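Local coordinates for protein titin (Homo sapiens, PDB 6H4L) that helps build the muscle sarcomere as the giant structural protein titin, probably through immunoglobulin-like domains such as this one from its M-band segment, at residues 6-11 / 85-91; 20-26 / 68-72; 39-45 / 76-82. All coordinates share one frame; numbering follows the deposited sequence.

Interaction 1 of 3, residues 6-11 / 85-91; sequences DHAPRI and NYKGEAS
From Ala8, whose CA faces that of Gly88, strands 7-11 and 88-91 run almost parallel, their directions 7° apart and their axes 5.0 Å apart at closest approach. No direct backbone hydrogen bond joins them. Instead a water takes up the carbonyl of Pro9 and, more weakly, that of Glu89. The type I turn from Asn85 to Gly88 supplies most of the polar grip. Asn85 ND2 donates to His7 O at 3.0 Å along a nearly straight line (173°), and His7 O lies in the plane of the amide. With CG between its backbone N and carbonyl carbon (chi1 71°), the same amide turns OD1 back to accept from Lys87 N, an Asx turn that fixes its rotation. At the N-terminal end Tyr86 OH donates to the anti lone pair of Asp6 OD2 over 2.6 Å, with the carboxylate standing steeply to the ring. Gly88 has no side chain, and Ala8 CB settles 3.8 Å from its CA. Pro9 CD sits 3.3 Å from Gly88 O and also against Asn85 OD1. Further on, Ala90 CB packs against two apolar groups, 4.1 Å from Pro9 CB and 3.9 Å from Ile11 CG1. The contact thus works as a seam between the two sheets of an immunoglobulin sandwich: strand 7-11 is hydrogen-bonded to strand 26-35 through His7 and Arg10, strand 88-98 pairs with strand 77-85 through Ala90, and Pro9 reaches both neighbours, touching Val32 on one and Cys83 on the other.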
loop_
_atom_site.group_PDB
_atom_site.type_symbol
_atom_site.label_atom_id
_atom_site.label_comp_id
_atom_site.label_asym_id
_atom_site.label_seq_id
_atom_site.Cartn_x
_atom_site.Cartn_y
_atom_site.Cartn_z
ATOM N N ASP A 6 -5.139 -22.399 -6.839
ATOM C CA ASP A 6 -4.460 -21.115 -7.005
ATOM C C ASP A 6 -5.413 -20.107 -7.633
ATOM O O ASP A 6 -6.260 -20.465 -8.448
ATOM C CB ASP A 6 -3.223 -21.247 -7.895
ATOM C CG ASP A 6 -2.089 -21.979 -7.220
ATOM O OD1 ASP A 6 -2.170 -22.210 -5.995
ATOM O OD2 ASP A 6 -1.108 -22.312 -7.923
ATOM N N HIS A 7 -5.268 -18.839 -7.267
ATOM C CA HIS A 7 -6.148 -17.813 -7.801
ATOM C C HIS A 7 -5.485 -16.442 -7.786
ATOM O O HIS A 7 -4.579 -16.190 -6.999
ATOM C CB HIS A 7 -7.462 -17.763 -7.008
ATOM C CG HIS A 7 -7.296 -17.374 -5.571
ATOM N ND1 HIS A 7 -7.146 -16.062 -5.170
ATOM C CD2 HIS A 7 -7.241 -18.121 -4.442
ATOM C CE1 HIS A 7 -7.020 -16.019 -3.854
ATOM N NE2 HIS A 7 -7.073 -17.254 -3.388
ATOM N N ALA A 8 -5.953 -15.573 -8.676
ATOM C CA ALA A 8 -5.452 -14.210 -8.777
ATOM C C ALA A 8 -5.706 -13.435 -7.485
ATOM O O ALA A 8 -6.689 -13.672 -6.776
ATOM C CB ALA A 8 -6.105 -13.500 -9.943
ATOM N N PRO A 9 -4.830 -12.477 -7.193
ATOM C CA PRO A 9 -5.058 -11.686 -5.987
ATOM C C PRO A 9 -6.404 -10.961 -6.046
ATOM O O PRO A 9 -6.805 -10.477 -7.114
ATOM C CB PRO A 9 -3.920 -10.661 -6.043
ATOM C CG PRO A 9 -2.843 -11.329 -6.851
ATOM C CD PRO A 9 -3.600 -12.087 -7.909
ATOM N N ARG A 10 -7.089 -10.889 -4.911
ATOM C CA ARG A 10 -8.311 -10.110 -4.794
ATOM C C ARG A 10 -8.226 -9.290 -3.510
ATOM O O ARG A 10 -7.856 -9.800 -2.447
ATOM C CB ARG A 10 -9.548 -11.006 -4.796
ATOM C CG ARG A 10 -9.478 -12.131 -3.814
ATOM C CD ARG A 10 -10.503 -13.233 -4.142
ATOM N NE ARG A 10 -10.429 -14.280 -3.134
ATOM C CZ ARG A 10 -10.447 -15.582 -3.386
ATOM N NH1 ARG A 10 -10.559 -16.026 -4.632
ATOM N NH2 ARG A 10 -10.360 -16.436 -2.378
ATOM N N ILE A 11 -8.544 -8.011 -3.621
ATOM C CA ILE A 11 -8.440 -7.124 -2.476
ATOM C C ILE A 11 -9.793 -7.070 -1.794
ATOM O O ILE A 11 -10.793 -6.702 -2.413
ATOM C CB ILE A 11 -7.958 -5.738 -2.913
ATOM C CG1 ILE A 11 -6.538 -5.861 -3.488
ATOM C CG2 ILE A 11 -8.017 -4.738 -1.732
ATOM C CD1 ILE A 11 -5.989 -4.605 -4.127
ATOM N N ASN A 85 0.418 -12.228 -8.828
ATOM C CA ASN A 85 0.958 -13.578 -8.893
ATOM C C ASN A 85 0.752 -14.109 -10.312
ATOM O O ASN A 85 0.280 -13.379 -11.189
ATOM C CB ASN A 85 0.393 -14.499 -7.788
ATOM C CG ASN A 85 -1.073 -14.866 -7.993
ATOM O OD1 ASN A 85 -1.653 -14.608 -9.045
ATOM N ND2 ASN A 85 -1.675 -15.490 -6.973
ATOM N N TYR A 86 1.123 -15.358 -10.563
ATOM C CA TYR A 86 1.066 -15.856 -11.934
ATOM C C TYR A 86 -0.357 -15.912 -12.491
ATOM O O TYR A 86 -0.551 -15.947 -13.703
ATOM C CB TYR A 86 1.776 -17.204 -12.056
ATOM C CG TYR A 86 0.965 -18.403 -11.611
ATOM C CD1 TYR A 86 0.228 -19.135 -12.532
ATOM C CD2 TYR A 86 0.973 -18.827 -10.286
ATOM C CE1 TYR A 86 -0.502 -20.246 -12.149
ATOM C CE2 TYR A 86 0.249 -19.959 -9.888
ATOM C CZ TYR A 86 -0.484 -20.657 -10.830
ATOM O OH TYR A 86 -1.214 -21.773 -10.462
ATOM N N LYS A 87 -1.343 -15.900 -11.596
ATOM C CA LYS A 87 -2.749 -15.955 -11.977
ATOM C C LYS A 87 -3.369 -14.613 -12.350
ATOM O O LYS A 87 -4.383 -14.580 -13.050
ATOM C CB LYS A 87 -3.578 -16.576 -10.850
ATOM C CG LYS A 87 -3.469 -18.070 -10.760
ATOM C CD LYS A 87 -4.125 -18.696 -11.987
ATOM C CE LYS A 87 -4.481 -20.136 -11.766
ATOM N NZ LYS A 87 -5.222 -20.641 -12.951
ATOM N N GLY A 88 -2.796 -13.511 -11.858
ATOM C CA GLY A 88 -3.346 -12.201 -12.147
ATOM C C GLY A 88 -2.829 -11.102 -11.251
ATOM O O GLY A 88 -1.809 -11.261 -10.591
ATOM N N GLU A 89 -3.550 -9.993 -11.230
ATOM C CA GLU A 89 -3.117 -8.851 -10.441
ATOM C C GLU A 89 -4.310 -8.083 -9.903
ATOM O O GLU A 89 -5.397 -8.117 -10.476
ATOM C CB GLU A 89 -2.229 -7.936 -11.288
ATOM C CG GLU A 89 -2.949 -7.168 -12.370
ATOM C CD GLU A 89 -2.084 -6.068 -12.975
ATOM O OE1 GLU A 89 -0.893 -5.963 -12.604
ATOM O OE2 GLU A 89 -2.601 -5.301 -13.815
ATOM N N ALA A 90 -4.095 -7.390 -8.788
ATOM C CA ALA A 90 -5.111 -6.505 -8.245
ATOM C C ALA A 90 -4.386 -5.264 -7.788
ATOM O O ALA A 90 -3.219 -5.336 -7.413
ATOM C CB ALA A 90 -5.790 -7.149 -7.059
ATOM N N SER A 91 -5.081 -4.137 -7.794
ATOM C CA SER A 91 -4.442 -2.895 -7.357
ATOM C C SER A 91 -5.439 -2.043 -6.608
ATOM O O SER A 91 -6.654 -2.148 -6.811
ATOM C CB SER A 91 -3.883 -2.126 -8.555
ATOM O OG SER A 91 -3.109 -1.013 -8.112
HETATM O O HOH W 1 -7.875 -10.093 -9.497
#

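Interaction 2 of 3, residues 20-26 / 68-72; sequences VPCGQNT and ILDCH
The carboxamide of Asn25 carries Leu69 CD2 over one face, 3.6 Å from CG, while at its oxygen end OD1 accepts from Asp70 N in the carbonyl plane at 2.9 Å. A second flat group, the imidazole of His72, has Asp70 O centred over one face. Asp70 and His72 both belong to a zinc site; Asp70 comes within about 2 Å of the metal at its nearest atom, and its OD1 also lies against Gly23 CA. Backbone bonds join the two segments: Thr26 and Ile68 form an antiparallel hydrogen-bonded pair where strands 26-35 and 63-68 of the immunoglobulin sheet adjoin, and beyond it the chains stay joined as loops. There Cys71 N donates to Gln24 O, and Cys71 O receives Gly23 N at 2.7 Å and 170°. Gly23 occupies the third position of the type II turn from Pro21 to Gln24, which presents its N-H to that carbonyl. On the buried side Cys71 SG, anti to its own carbonyl carbon (chi1 -72°), rests 3.8 Å from Thr26 CG2, and its CB meets Val20 CG1 at 3.9 Å. Val20 and Cys71 continue this packing onto Val98 of strand 88-98.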
loop_
_atom_site.group_PDB
_atom_site.type_symbol
_atom_site.label_atom_id
_atom_site.label_comp_id
_atom_site.label_asym_id
_atom_site.label_seq_id
_atom_site.Cartn_x
_atom_site.Cartn_y
_atom_site.Cartn_z
ATOM N N VAL A 20 -3.430 13.669 7.574
ATOM C CA VAL A 20 -2.504 13.499 8.679
ATOM C C VAL A 20 -1.848 14.842 8.942
ATOM O O VAL A 20 -1.464 15.543 8.005
ATOM C CB VAL A 20 -1.436 12.427 8.377
ATOM C CG1 VAL A 20 -0.540 12.866 7.236
ATOM C CG2 VAL A 20 -0.614 12.119 9.626
ATOM N N PRO A 21 -1.771 15.234 10.221
ATOM C CA PRO A 21 -1.072 16.476 10.561
ATOM C C PRO A 21 0.402 16.394 10.183
ATOM O O PRO A 21 1.030 15.346 10.350
ATOM C CB PRO A 21 -1.220 16.553 12.084
ATOM C CG PRO A 21 -2.443 15.758 12.388
ATOM C CD PRO A 21 -2.448 14.635 11.384
ATOM N N CYS A 22 0.939 17.493 9.665
ATOM C CA CYS A 22 2.360 17.591 9.360
ATOM C C CYS A 22 3.198 17.065 10.520
ATOM O O CYS A 22 2.956 17.411 11.676
ATOM C CB CYS A 22 2.726 19.043 9.042
ATOM S SG CYS A 22 4.425 19.529 9.453
ATOM N N GLY A 23 4.166 16.210 10.203
ATOM C CA GLY A 23 5.088 15.690 11.195
ATOM C C GLY A 23 4.705 14.375 11.846
ATOM O O GLY A 23 5.544 13.716 12.460
ATOM N N GLN A 24 3.442 13.985 11.722
ATOM C CA GLN A 24 3.015 12.718 12.293
ATOM C C GLN A 24 3.338 11.580 11.336
ATOM O O GLN A 24 3.654 11.810 10.167
ATOM C CB GLN A 24 1.521 12.732 12.626
ATOM C CG GLN A 24 1.162 13.633 13.801
ATOM C CD GLN A 24 -0.189 13.304 14.411
ATOM O OE1 GLN A 24 -0.787 12.265 14.114
ATOM N NE2 GLN A 24 -0.677 14.187 15.275
ATOM N N ASN A 25 3.270 10.355 11.845
ATOM C CA ASN A 25 3.420 9.166 11.012
ATOM C C ASN A 25 2.051 8.700 10.589
ATOM O O ASN A 25 1.058 8.970 11.254
ATOM C CB ASN A 25 4.091 8.042 11.797
ATOM C CG ASN A 25 5.333 8.504 12.529
ATOM O OD1 ASN A 25 6.149 9.242 11.983
ATOM N ND2 ASN A 25 5.478 8.073 13.780
ATOM N N THR A 26 1.983 7.983 9.482
ATOM C CA THR A 26 0.696 7.448 9.084
ATOM C C THR A 26 0.835 6.092 8.413
ATOM O O THR A 26 1.922 5.693 8.006
ATOM C CB THR A 26 -0.054 8.437 8.175
ATOM O OG1 THR A 26 -1.452 8.123 8.175
ATOM C CG2 THR A 26 0.505 8.408 6.763
ATOM N N ILE A 68 4.410 5.594 6.483
ATOM C CA ILE A 68 5.184 6.775 6.088
ATOM C C ILE A 68 5.438 7.581 7.348
ATOM O O ILE A 68 4.493 7.945 8.053
ATOM C CB ILE A 68 4.408 7.640 5.073
ATOM C CG1 ILE A 68 3.971 6.798 3.868
ATOM C CG2 ILE A 68 5.255 8.848 4.631
ATOM C CD1 ILE A 68 2.533 7.028 3.460
ATOM N N LEU A 69 6.709 7.843 7.646
ATOM C CA LEU A 69 7.078 8.511 8.880
ATOM C C LEU A 69 7.300 9.996 8.633
ATOM O O LEU A 69 7.707 10.384 7.541
ATOM C CB LEU A 69 8.369 7.915 9.436
ATOM C CG LEU A 69 8.377 6.430 9.789
ATOM C CD1 LEU A 69 9.678 6.105 10.510
ATOM C CD2 LEU A 69 7.183 6.097 10.657
ATOM N N ASP A 70 7.031 10.811 9.652
ATOM C CA ASP A 70 7.350 12.234 9.640
ATOM C C ASP A 70 6.823 12.966 8.404
ATOM O O ASP A 70 7.576 13.612 7.683
ATOM C CB ASP A 70 8.851 12.416 9.750
ATOM C CG ASP A 70 9.245 13.874 9.842
ATOM O OD1 ASP A 70 8.433 14.625 10.404
ATOM O OD2 ASP A 70 10.309 14.208 9.303
ATOM N N CYS A 71 5.513 12.883 8.211
ATOM C CA CYS A 71 4.850 13.367 7.004
ATOM C C CYS A 71 4.930 14.863 6.761
ATOM O O CYS A 71 4.580 15.658 7.627
ATOM C CB CYS A 71 3.381 12.959 7.028
ATOM S SG CYS A 71 3.124 11.193 6.750
ATOM N N HIS A 72 5.368 15.234 5.561
ATOM C CA HIS A 72 5.393 16.632 5.148
ATOM C C HIS A 72 4.505 16.820 3.925
ATOM O O HIS A 72 3.905 15.855 3.431
ATOM C CB HIS A 72 6.821 17.078 4.830
ATOM C CG HIS A 72 7.773 16.936 5.978
ATOM N ND1 HIS A 72 9.100 16.609 5.804
ATOM C CD2 HIS A 72 7.593 17.082 7.312
ATOM C CE1 HIS A 72 9.696 16.555 6.980
ATOM N NE2 HIS A 72 8.805 16.843 7.911
#

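Interaction 3 of 3, residues 39-45 / 76-82; sequences EVKWYHN and SGTYRAV
His44 and Tyr79 form an offset stack whose planes are 2° from parallel and whose centroids lie 4.3 Å apart, a close overlap between strands 39-44 and 77-82. The imidazole is held in its own plane as well: with CG anti to the backbone N (chi1 177°), NE2 swings across to donate to Ser76 O at 2.9 Å, arriving well above that carbonyl's plane. On the same inward face Ala81 CB makes a CH-pi contact, 3.7 Å from the centroid of the Trp42 six-membered ring and almost on its normal. Trp42 also packs on Leu30 and Leu66 of the opposing sheet, as the core tryptophan of an immunoglobulin fold does, and Tyr79 OH bonds to Asp75 O, the classical tyrosine corner. The other face is looser. Tyr43 CE2 meets Val82 CG2 at 3.7 Å, but the ends of Lys41 and Arg80 lead away from the partner strand, the latter to Ser91 OG. At the far end of the pair, beyond His44, Asn45 OD1 accepts from Thr78 N at 2.9 Å and from a water that also contacts Thr78 OG1. Regular antiparallel backbone bonds run between the two faces. Because NE2 is the donor to Ser76 O, the imidazole must carry a proton there, and that bond together with the stack probably restrains the ring's rotation.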
loop_
_atom_site.group_PDB
_atom_site.type_symbol
_atom_site.label_atom_id
_atom_site.label_comp_id
_atom_site.label_asym_id
_atom_site.label_seq_id
_atom_site.Cartn_x
_atom_site.Cartn_y
_atom_site.Cartn_z
ATOM N N GLU A 39 3.282 -10.928 -4.903
ATOM C CA GLU A 39 4.384 -9.969 -4.881
ATOM C C GLU A 39 3.723 -8.605 -4.818
ATOM O O GLU A 39 2.771 -8.342 -5.564
ATOM C CB GLU A 39 5.211 -10.073 -6.158
ATOM C CG GLU A 39 5.959 -11.379 -6.326
ATOM C CD GLU A 39 7.072 -11.562 -5.311
ATOM O OE1 GLU A 39 7.705 -10.555 -4.927
ATOM O OE2 GLU A 39 7.304 -12.714 -4.888
ATOM N N VAL A 40 4.203 -7.742 -3.926
ATOM C CA VAL A 40 3.563 -6.452 -3.717
ATOM C C VAL A 40 4.544 -5.338 -4.057
ATOM O O VAL A 40 5.714 -5.374 -3.643
ATOM C CB VAL A 40 3.082 -6.303 -2.252
ATOM C CG1 VAL A 40 2.385 -4.984 -2.051
ATOM C CG2 VAL A 40 2.119 -7.459 -1.902
ATOM N N LYS A 41 4.075 -4.375 -4.845
ATOM C CA LYS A 41 4.847 -3.155 -5.087
ATOM C C LYS A 41 4.023 -1.944 -4.682
ATOM O O LYS A 41 2.805 -1.935 -4.847
ATOM C CB LYS A 41 5.253 -3.052 -6.560
ATOM C CG LYS A 41 6.212 -4.140 -6.999
ATOM C CD LYS A 41 6.663 -3.910 -8.435
ATOM C CE LYS A 41 7.616 -5.002 -8.901
ATOM N NZ LYS A 41 8.808 -5.089 -8.018
ATOM N N TRP A 42 4.698 -0.918 -4.158
ATOM C CA TRP A 42 4.016 0.287 -3.718
ATOM C C TRP A 42 4.498 1.472 -4.527
ATOM O O TRP A 42 5.666 1.527 -4.891
ATOM C CB TRP A 42 4.321 0.547 -2.247
ATOM C CG TRP A 42 3.561 -0.340 -1.282
ATOM C CD1 TRP A 42 3.986 -1.514 -0.736
ATOM C CD2 TRP A 42 2.272 -0.073 -0.723
ATOM N NE1 TRP A 42 3.020 -2.015 0.121
ATOM C CE2 TRP A 42 1.961 -1.143 0.144
ATOM C CE3 TRP A 42 1.347 0.966 -0.871
ATOM C CZ2 TRP A 42 0.766 -1.184 0.875
ATOM C CZ3 TRP A 42 0.169 0.916 -0.158
ATOM C CH2 TRP A 42 -0.119 -0.157 0.690
ATOM N N TYR A 43 3.593 2.407 -4.797
ATOM C CA TYR A 43 3.909 3.584 -5.605
ATOM C C TYR A 43 3.388 4.848 -4.947
ATOM O O TYR A 43 2.358 4.834 -4.275
ATOM C CB TYR A 43 3.277 3.451 -6.999
ATOM C CG TYR A 43 3.735 2.237 -7.760
ATOM C CD1 TYR A 43 4.721 2.331 -8.733
ATOM C CD2 TYR A 43 3.173 0.987 -7.507
ATOM C CE1 TYR A 43 5.147 1.210 -9.428
ATOM C CE2 TYR A 43 3.596 -0.134 -8.197
ATOM C CZ TYR A 43 4.575 -0.017 -9.155
ATOM O OH TYR A 43 4.996 -1.134 -9.844
ATOM N N HIS A 44 4.123 5.946 -5.131
ATOM C CA HIS A 44 3.667 7.269 -4.721
ATOM C C HIS A 44 3.615 8.159 -5.963
ATOM O O HIS A 44 4.627 8.355 -6.643
ATOM C CB HIS A 44 4.615 7.864 -3.678
ATOM C CG HIS A 44 4.260 9.259 -3.253
ATOM N ND1 HIS A 44 5.210 10.175 -2.852
ATOM C CD2 HIS A 44 3.065 9.890 -3.149
ATOM C CE1 HIS A 44 4.616 11.311 -2.527
ATOM N NE2 HIS A 44 3.316 11.168 -2.707
ATOM N N ASN A 45 2.428 8.673 -6.273
ATOM C CA ASN A 45 2.205 9.374 -7.537
ATOM C C ASN A 45 2.860 8.695 -8.751
ATOM O O ASN A 45 3.486 9.350 -9.585
ATOM C CB ASN A 45 2.652 10.835 -7.425
ATOM C CG ASN A 45 1.842 11.612 -6.406
ATOM O OD1 ASN A 45 0.639 11.397 -6.256
ATOM N ND2 ASN A 45 2.497 12.522 -5.698
ATOM N N SER A 76 2.140 14.125 0.424
ATOM C CA SER A 76 0.750 14.075 -0.009
ATOM C C SER A 76 0.672 13.470 -1.400
ATOM O O SER A 76 1.650 13.474 -2.146
ATOM C CB SER A 76 0.144 15.481 -0.032
ATOM O OG SER A 76 0.241 16.110 1.233
ATOM N N GLY A 77 -0.498 12.952 -1.752
ATOM C CA GLY A 77 -0.711 12.465 -3.099
ATOM C C GLY A 77 -1.310 11.081 -3.107
ATOM O O GLY A 77 -1.896 10.636 -2.114
ATOM N N THR A 78 -1.145 10.390 -4.230
ATOM C CA THR A 78 -1.743 9.076 -4.424
ATOM C C THR A 78 -0.765 7.967 -4.083
ATOM O O THR A 78 0.353 7.937 -4.602
ATOM C CB THR A 78 -2.203 8.905 -5.888
ATOM O OG1 THR A 78 -3.125 9.953 -6.223
ATOM C CG2 THR A 78 -2.859 7.547 -6.097
ATOM N N TYR A 79 -1.193 7.050 -3.214
ATOM C CA TYR A 79 -0.404 5.869 -2.897
ATOM C C TYR A 79 -1.128 4.676 -3.455
ATOM O O TYR A 79 -2.339 4.553 -3.276
ATOM C CB TYR A 79 -0.197 5.726 -1.386
ATOM C CG TYR A 79 0.788 6.753 -0.872
ATOM C CD1 TYR A 79 2.147 6.464 -0.799
ATOM C CD2 TYR A 79 0.359 8.013 -0.500
ATOM C CE1 TYR A 79 3.060 7.416 -0.355
ATOM C CE2 TYR A 79 1.268 8.975 -0.053
ATOM C CZ TYR A 79 2.609 8.658 0.020
ATOM O OH TYR A 79 3.520 9.593 0.462
ATOM N N ARG A 80 -0.383 3.815 -4.143
ATOM C CA ARG A 80 -0.977 2.649 -4.787
ATOM C C ARG A 80 -0.224 1.375 -4.422
ATOM O O ARG A 80 1.010 1.355 -4.417
ATOM C CB ARG A 80 -0.961 2.845 -6.311
ATOM C CG ARG A 80 -1.410 1.614 -7.099
ATOM C CD ARG A 80 -1.272 1.819 -8.602
ATOM N NE ARG A 80 -2.145 2.865 -9.125
ATOM C CZ ARG A 80 -3.361 2.643 -9.616
ATOM N NH1 ARG A 80 -3.863 1.412 -9.619
ATOM N NH2 ARG A 80 -4.080 3.652 -10.094
ATOM N N ALA A 81 -0.972 0.307 -4.131
ATOM C CA ALA A 81 -0.398 -1.022 -3.969
ATOM C C ALA A 81 -0.772 -1.835 -5.192
ATOM O O ALA A 81 -1.906 -1.749 -5.660
ATOM C CB ALA A 81 -0.936 -1.701 -2.712
ATOM N N VAL A 82 0.173 -2.614 -5.702
ATOM C CA VAL A 82 -0.114 -3.552 -6.786
ATOM C C VAL A 82 0.282 -4.949 -6.329
ATOM O O VAL A 82 1.423 -5.160 -5.915
ATOM C CB VAL A 82 0.671 -3.188 -8.040
ATOM C CG1 VAL A 82 0.379 -4.181 -9.170
ATOM C CG2 VAL A 82 0.331 -1.759 -8.461
HETATM O O HOH W 2 -1.403 11.199 -8.387
#

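In the fold
Leaving the N terminus, residues 6-11 enter interaction 1, which is completed only at 85-91 and so encloses nearly the whole domain. Within that span residues 20-26 open interaction 2, closed by 68-72, and residues 39-45 open interaction 3, closed by 76-82. Because 39-45 comes before 68-72, interactions 2 and 3 cross while both nest within interaction 1. Interactions 1 and 2 lie on opposite sides of the chain's centre, about 31 Å apart between centres, with interaction 3 near the middle. Ser91 OG joins interaction 1 to interaction 3 by reaching Ala81 O, and Ile68 packs on Tyr79 across the two sheets, joining interaction 2 to interaction 3.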